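Local coordinates for protein imidazoleglycerol-phosphate dehydratase (Staphylococcus aureus subsp. aureus, PDB 2AE8) that catalyses the manganese-dependent dehydration of imidazoleglycerol phosphate to imidazoleacetol phosphate, the sixth step of histidine biosynthesis, at residues B[45-50]-B[102-107]; B[118-123]-B[131-136]. One frame throughout, in Å; residues are numbered along the deposited sequence.

How the contacts relate
Contact 1 closes in the chain before contact 2 opens, and the two sit in different halves of the subunit, their centres about 19 Å apart and their nearest atoms about 7 Å apart without touching. Each half has a four-stranded mixed sheet of strand order 1-2-4-3. Contact 1 sets strand 43-48 of the first sheet against helix 90-111, whereas contact 2 joins strands 118-125 and 128-135, the hairpin that begins the second sheet. Helix 90-111 is followed in the chain by strand 118-125, so the second segment of contact 1 and the first of contact 2 flank the passage from one sheet to the next. Contact 1 belongs to the subunit's interior; contact 2 also meets neighbouring subunits of the 24-chain assembly.

Contact 1 of 2, residues B[45-50]-B[102-107]; sequences ISISDD and GQLLLE
Ile45, near the middle of strand 43-48, meets Leu104 of helix 90-111 at the tip of one leucine branch. Its CG2 methyl lies 3.9 Å from Leu104 CD1, and the two side chains approach at a slant. The same CD1 rests 3.7 Å from the backbone O of Ile45, a van der Waals contact. Within the sheet, Ile45 is hydrogen-bonded through its backbone to Lys34 of strand 31-36. Beyond it, Ser46 turns its CB away from the helix; its small polar side chain suits a partly exposed place on the far side of the strand.

Ile47 brings the strand back to the helix and touches two leucines with two different branches. Its CG1 stands anti to the backbone N (chi1 -166°), which leaves CG2 between the backbone N and the carbonyl carbon. That methyl packs at 3.6 Å against Leu104 CB, close to the helix backbone, and the two side chains run past each other in opposite directions. The longer arm ends in CD1, 3.9 Å from Leu105 CD2, and here the side chains cross at roughly a right angle. Ile47 thus spans the consecutive Leu104 and Leu105, with Met108 of the same helix touching it as well. Beta-branched isoleucine suits an extended strand, while leucine suits a helix and offers a forked end to the sheet.

The strand and helix axes approach to 8.9 Å and run at 37° to each other, as in a helix layered on one face of a sheet. No hydrogen bond links the two segments, so their direct attraction is apolar: exclusion of water and dispersion between methyl and methylene groups hold this part of the first half-domain's core, while polar Ser46 stays on the opposite face.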
loop_
_atom_site.group_PDB
_atom_site.type_symbol
_atom_site.label_atom_id
_atom_site.label_comp_id
_atom_site.label_asym_id
_atom_site.label_seq_id
_atom_site.Cartn_x
_atom_site.Cartn_y
_atom_site.Cartn_z
ATOM N N ILE B 45 -12.114 47.122 -33.015
ATOM C CA ILE B 45 -11.618 47.330 -31.660
ATOM C C ILE B 45 -10.601 48.451 -31.598
ATOM O O ILE B 45 -9.727 48.546 -32.451
ATOM C CB ILE B 45 -10.993 46.024 -31.076
ATOM C CG1 ILE B 45 -12.034 44.905 -31.069
ATOM C CG2 ILE B 45 -10.419 46.262 -29.676
ATOM C CD1 ILE B 45 -11.494 43.508 -30.777
ATOM N N SER B 46 -10.730 49.288 -30.574
ATOM C CA SER B 46 -9.726 50.279 -30.264
ATOM C C SER B 46 -9.391 50.207 -28.795
ATOM O O SER B 46 -10.262 49.953 -27.970
ATOM C CB SER B 46 -10.218 51.700 -30.592
ATOM O OG SER B 46 -11.302 52.077 -29.750
ATOM N N ILE B 47 -8.129 50.479 -28.488
ATOM C CA ILE B 47 -7.659 50.592 -27.126
ATOM C C ILE B 47 -6.906 51.921 -26.952
ATOM O O ILE B 47 -6.265 52.395 -27.888
ATOM C CB ILE B 47 -6.769 49.371 -26.750
ATOM C CG1 ILE B 47 -6.554 49.286 -25.234
ATOM C CG2 ILE B 47 -5.441 49.378 -27.524
ATOM C CD1 ILE B 47 -6.093 47.898 -24.759
ATOM N N SER B 48 -6.987 52.505 -25.760
ATOM C CA SER B 48 -6.281 53.753 -25.466
ATOM C C SER B 48 -5.907 53.864 -23.995
ATOM O O SER B 48 -6.693 53.474 -23.130
ATOM C CB SER B 48 -7.143 54.953 -25.868
ATOM O OG SER B 48 -6.386 56.138 -25.799
ATOM N N ASP B 49 -4.725 54.420 -23.715
ATOM C CA ASP B 49 -4.273 54.633 -22.333
ATOM C C ASP B 49 -4.666 56.017 -21.823
ATOM O O ASP B 49 -3.855 56.738 -21.236
ATOM C CB ASP B 49 -2.754 54.406 -22.182
ATOM C CG ASP B 49 -2.322 54.172 -20.713
ATOM O OD1 ASP B 49 -3.163 54.316 -19.795
ATOM O OD2 ASP B 49 -1.137 53.830 -20.472
ATOM N N ASP B 50 -5.910 56.396 -22.068
ATOM C CA ASP B 50 -6.451 57.613 -21.495
ATOM C C ASP B 50 -7.613 57.216 -20.592
ATOM O O ASP B 50 -7.680 56.059 -20.133
ATOM C CB ASP B 50 -6.866 58.607 -22.593
ATOM C CG ASP B 50 -8.054 58.133 -23.416
ATOM O OD1 ASP B 50 -8.643 57.068 -23.103
ATOM O OD2 ASP B 50 -8.416 58.845 -24.383
ATOM N N GLY B 102 -4.316 41.679 -27.819
ATOM C CA GLY B 102 -2.880 41.422 -27.676
ATOM C C GLY B 102 -2.060 42.208 -28.697
ATOM O O GLY B 102 -1.034 42.804 -28.349
ATOM N N GLN B 103 -2.519 42.205 -29.948
ATOM C CA GLN B 103 -1.834 42.893 -31.047
ATOM C C GLN B 103 -1.817 44.415 -30.836
ATOM O O GLN B 103 -0.792 45.071 -31.057
ATOM C CB GLN B 103 -2.499 42.555 -32.391
ATOM C CG GLN B 103 -2.131 41.167 -32.928
ATOM C CD GLN B 103 -2.970 40.740 -34.125
ATOM O OE1 GLN B 103 -4.023 41.313 -34.414
ATOM N NE2 GLN B 103 -2.520 39.711 -34.803
ATOM N N LEU B 104 -2.940 44.969 -30.391
ATOM C CA LEU B 104 -3.013 46.408 -30.109
ATOM C C LEU B 104 -2.148 46.772 -28.916
ATOM O O LEU B 104 -1.480 47.821 -28.911
ATOM C CB LEU B 104 -4.463 46.850 -29.904
ATOM C CG LEU B 104 -5.340 46.700 -31.149
ATOM C CD1 LEU B 104 -6.789 47.018 -30.782
ATOM C CD2 LEU B 104 -4.838 47.571 -32.340
ATOM N N LEU B 105 -2.112 45.888 -27.914
ATOM C CA LEU B 105 -1.236 46.113 -26.767
ATOM C C LEU B 105 0.217 46.186 -27.201
ATOM O O LEU B 105 0.975 47.030 -26.712
ATOM C CB LEU B 105 -1.425 45.046 -25.674
ATOM C CG LEU B 105 -2.642 45.209 -24.757
ATOM C CD1 LEU B 105 -2.761 44.010 -23.755
ATOM C CD2 LEU B 105 -2.564 46.527 -24.014
ATOM N N LEU B 106 0.605 45.303 -28.118
ATOM C CA LEU B 106 1.986 45.295 -28.601
ATOM C C LEU B 106 2.294 46.637 -29.282
ATOM O O LEU B 106 3.324 47.248 -29.012
ATOM C CB LEU B 106 2.249 44.121 -29.546
ATOM C CG LEU B 106 3.681 44.021 -30.098
ATOM C CD1 LEU B 106 4.759 44.037 -28.988
ATOM C CD2 LEU B 106 3.847 42.810 -30.989
ATOM N N GLU B 107 1.374 47.108 -30.120
ATOM C CA GLU B 107 1.535 48.430 -30.749
ATOM C C GLU B 107 1.726 49.519 -29.715
ATOM O O GLU B 107 2.668 50.303 -29.811
ATOM C CB GLU B 107 0.366 48.743 -31.687
ATOM C CG GLU B 107 0.395 47.878 -32.940
ATOM C CD GLU B 107 1.815 47.663 -33.465
ATOM O OE1 GLU B 107 2.531 48.671 -33.699
ATOM O OE2 GLU B 107 2.222 46.485 -33.640
#

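Contact 2 of 2, residues B[118-123]-B[131-136]; sequences YGTMYI and RVVVDI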
loop_
_atom_site.group_PDB
_atom_site.type_symbol
_atom_site.label_atom_id
_atom_site.label_comp_id
_atom_site.label_asym_id
_atom_site.label_seq_id
_atom_site.Cartn_x
_atom_site.Cartn_y
_atom_site.Cartn_z
ATOM N N TYR B 118 7.486 45.487 -14.924
ATOM C CA TYR B 118 7.090 44.384 -14.046
ATOM C C TYR B 118 5.879 44.770 -13.209
ATOM O O TYR B 118 5.873 45.816 -12.570
ATOM C CB TYR B 118 8.263 44.001 -13.122
ATOM C CG TYR B 118 9.571 43.784 -13.868
ATOM C CD1 TYR B 118 10.501 44.822 -14.008
ATOM C CD2 TYR B 118 9.872 42.551 -14.447
ATOM C CE1 TYR B 118 11.696 44.640 -14.703
ATOM C CE2 TYR B 118 11.065 42.356 -15.142
ATOM C CZ TYR B 118 11.963 43.414 -15.274
ATOM O OH TYR B 118 13.139 43.223 -15.958
ATOM N N GLY B 119 4.848 43.925 -13.210
ATOM C CA GLY B 119 3.695 44.127 -12.323
ATOM C C GLY B 119 3.204 42.815 -11.730
ATOM O O GLY B 119 3.101 41.815 -12.452
ATOM N N THR B 120 2.930 42.829 -10.425
ATOM C CA THR B 120 2.341 41.692 -9.697
ATOM C C THR B 120 1.117 42.159 -8.898
ATOM O O THR B 120 1.179 43.175 -8.193
ATOM C CB THR B 120 3.377 41.062 -8.736
ATOM O OG1 THR B 120 4.418 40.448 -9.503
ATOM C CG2 THR B 120 2.747 39.980 -7.850
HETATM N N MSE B 121 0.008 41.426 -8.999
HETATM C CA MSE B 121 -1.185 41.741 -8.212
HETATM C C MSE B 121 -1.829 40.492 -7.580
HETATM O O MSE B 121 -2.028 39.485 -8.250
HETATM C CB MSE B 121 -2.218 42.461 -9.078
HETATM C CG MSE B 121 -3.408 42.979 -8.297
HETATM SE SE MSE B 121 -2.861 44.571 -7.272
HETATM C CE MSE B 121 -4.281 44.674 -6.069
ATOM N N TYR B 122 -2.156 40.592 -6.297
ATOM C CA TYR B 122 -2.985 39.602 -5.626
ATOM C C TYR B 122 -4.391 40.182 -5.529
ATOM O O TYR B 122 -4.567 41.354 -5.132
ATOM C CB TYR B 122 -2.443 39.309 -4.224
ATOM C CG TYR B 122 -1.302 38.315 -4.167
ATOM C CD1 TYR B 122 0.018 38.723 -4.345
ATOM C CD2 TYR B 122 -1.542 36.974 -3.904
ATOM C CE1 TYR B 122 1.072 37.813 -4.277
ATOM C CE2 TYR B 122 -0.497 36.064 -3.825
ATOM C CZ TYR B 122 0.799 36.487 -4.011
ATOM O OH TYR B 122 1.816 35.572 -3.930
ATOM N N ILE B 123 -5.388 39.397 -5.920
ATOM C CA ILE B 123 -6.778 39.804 -5.730
ATOM C C ILE B 123 -7.579 38.702 -5.017
ATOM O O ILE B 123 -7.658 37.575 -5.526
ATOM C CB ILE B 123 -7.488 40.119 -7.067
ATOM C CG1 ILE B 123 -6.859 41.338 -7.771
ATOM C CG2 ILE B 123 -9.033 40.298 -6.842
ATOM C CD1 ILE B 123 -7.218 42.663 -7.148
ATOM N N ARG B 131 -3.185 35.322 -7.991
ATOM C CA ARG B 131 -1.984 36.121 -8.213
ATOM C C ARG B 131 -1.680 36.130 -9.696
ATOM O O ARG B 131 -1.659 35.080 -10.342
ATOM C CB ARG B 131 -0.765 35.577 -7.459
ATOM C CG ARG B 131 0.548 36.294 -7.820
ATOM C CD ARG B 131 1.775 35.615 -7.234
ATOM N NE ARG B 131 1.975 34.284 -7.808
ATOM C CZ ARG B 131 2.088 33.172 -7.087
ATOM N NH1 ARG B 131 2.030 33.231 -5.757
ATOM N NH2 ARG B 131 2.264 32.005 -7.701
ATOM N N VAL B 132 -1.417 37.317 -10.234
ATOM C CA VAL B 132 -0.948 37.420 -11.618
ATOM C C VAL B 132 0.326 38.247 -11.649
ATOM O O VAL B 132 0.401 39.307 -11.016
ATOM C CB VAL B 132 -2.008 37.978 -12.560
ATOM C CG1 VAL B 132 -1.438 38.115 -13.970
ATOM C CG2 VAL B 132 -3.252 37.049 -12.563
ATOM N N VAL B 133 1.310 37.736 -12.380
ATOM C CA VAL B 133 2.620 38.357 -12.544
ATOM C C VAL B 133 2.779 38.624 -14.030
ATOM O O VAL B 133 2.678 37.698 -14.828
ATOM C CB VAL B 133 3.779 37.406 -12.074
ATOM C CG1 VAL B 133 5.141 38.020 -12.379
ATOM C CG2 VAL B 133 3.654 37.091 -10.569
ATOM N N VAL B 134 3.001 39.884 -14.409
ATOM C CA VAL B 134 3.322 40.181 -15.818
ATOM C C VAL B 134 4.655 40.881 -16.010
ATOM O O VAL B 134 5.069 41.712 -15.194
ATOM C CB VAL B 134 2.152 40.830 -16.683
ATOM C CG1 VAL B 134 0.792 40.837 -16.004
ATOM C CG2 VAL B 134 2.537 42.188 -17.339
ATOM N N ASP B 135 5.346 40.481 -17.065
ATOM C CA ASP B 135 6.584 41.108 -17.454
ATOM C C ASP B 135 6.415 41.508 -18.912
ATOM O O ASP B 135 6.255 40.643 -19.781
ATOM C CB ASP B 135 7.760 40.134 -17.276
ATOM C CG ASP B 135 9.094 40.705 -17.771
ATOM O OD1 ASP B 135 9.127 41.868 -18.230
ATOM O OD2 ASP B 135 10.114 39.977 -17.709
ATOM N N ILE B 136 6.424 42.819 -19.172
ATOM C CA ILE B 136 6.466 43.314 -20.560
ATOM C C ILE B 136 7.894 43.070 -21.062
ATOM O O ILE B 136 8.732 43.971 -21.067
ATOM C CB ILE B 136 6.067 44.807 -20.657
ATOM C CG1 ILE B 136 4.694 45.045 -20.016
ATOM C CG2 ILE B 136 6.057 45.271 -22.114
ATOM C CD1 ILE B 136 4.303 46.551 -19.900
#
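The beta hairpin of strands 118-125 and 128-135, at one side of the second sheet, brings Tyr122 against Arg131 and Tyr118 against Asp135. The strands run antiparallel, with Gly119-Val134 and Met121-Val132 as hydrogen-bonded pairs. Gly119 N reaches Val134 O at 3.0 Å, and Val134 N returns to Gly119 O at 2.8 Å; Met121, a selenomethionine, is joined to Val132 by a matching pair of bonds.

Tyr122 and Arg131, a non-hydrogen-bonded pair, lie side by side. Arg131 CB makes a CH-pi contact over one tyrosine face, 3.9 Å from the ring centroid. The arginine chain then follows the ring and bends at chi3 (65°), bringing NH1 back to donate to Tyr122 OH at 3.0 Å. The hydroxyl lies in the guanidinium plane, while the ring stands nearly upright to that plane, at 82°. A salt bridge from Arg131 NH2 to Asp179 also holds the guanidinium, and Tyr122 OH hydrogen-bonds Tyr122 of two neighbouring subunits. Arginine suits this place by combining a greasy shaft with a group able to serve Tyr122 and Asp179 at once.

On the same face, Thr120 OG1 packs 3.6 Å from Val133 CG2, two beta-branched residues well suited to strands. Farther along, Tyr118 CE2 comes within 3.6 Å of Asp135 OD2, the ring and carboxylate planes 41° apart. Asp135 OD1 forms a salt bridge with Arg117, a substrate-binding residue by similarity, and Tyr118 OH bonds Lys195 of a neighbouring subunit. Val132 and Val134, on the other face, pack against helix 186-205. Such a hairpin, with a helix against these valines and with tyrosines, threonine and arginine meeting neighbouring subunits, is consistent with the sheet-and-helix half-domain of this dehydratase family.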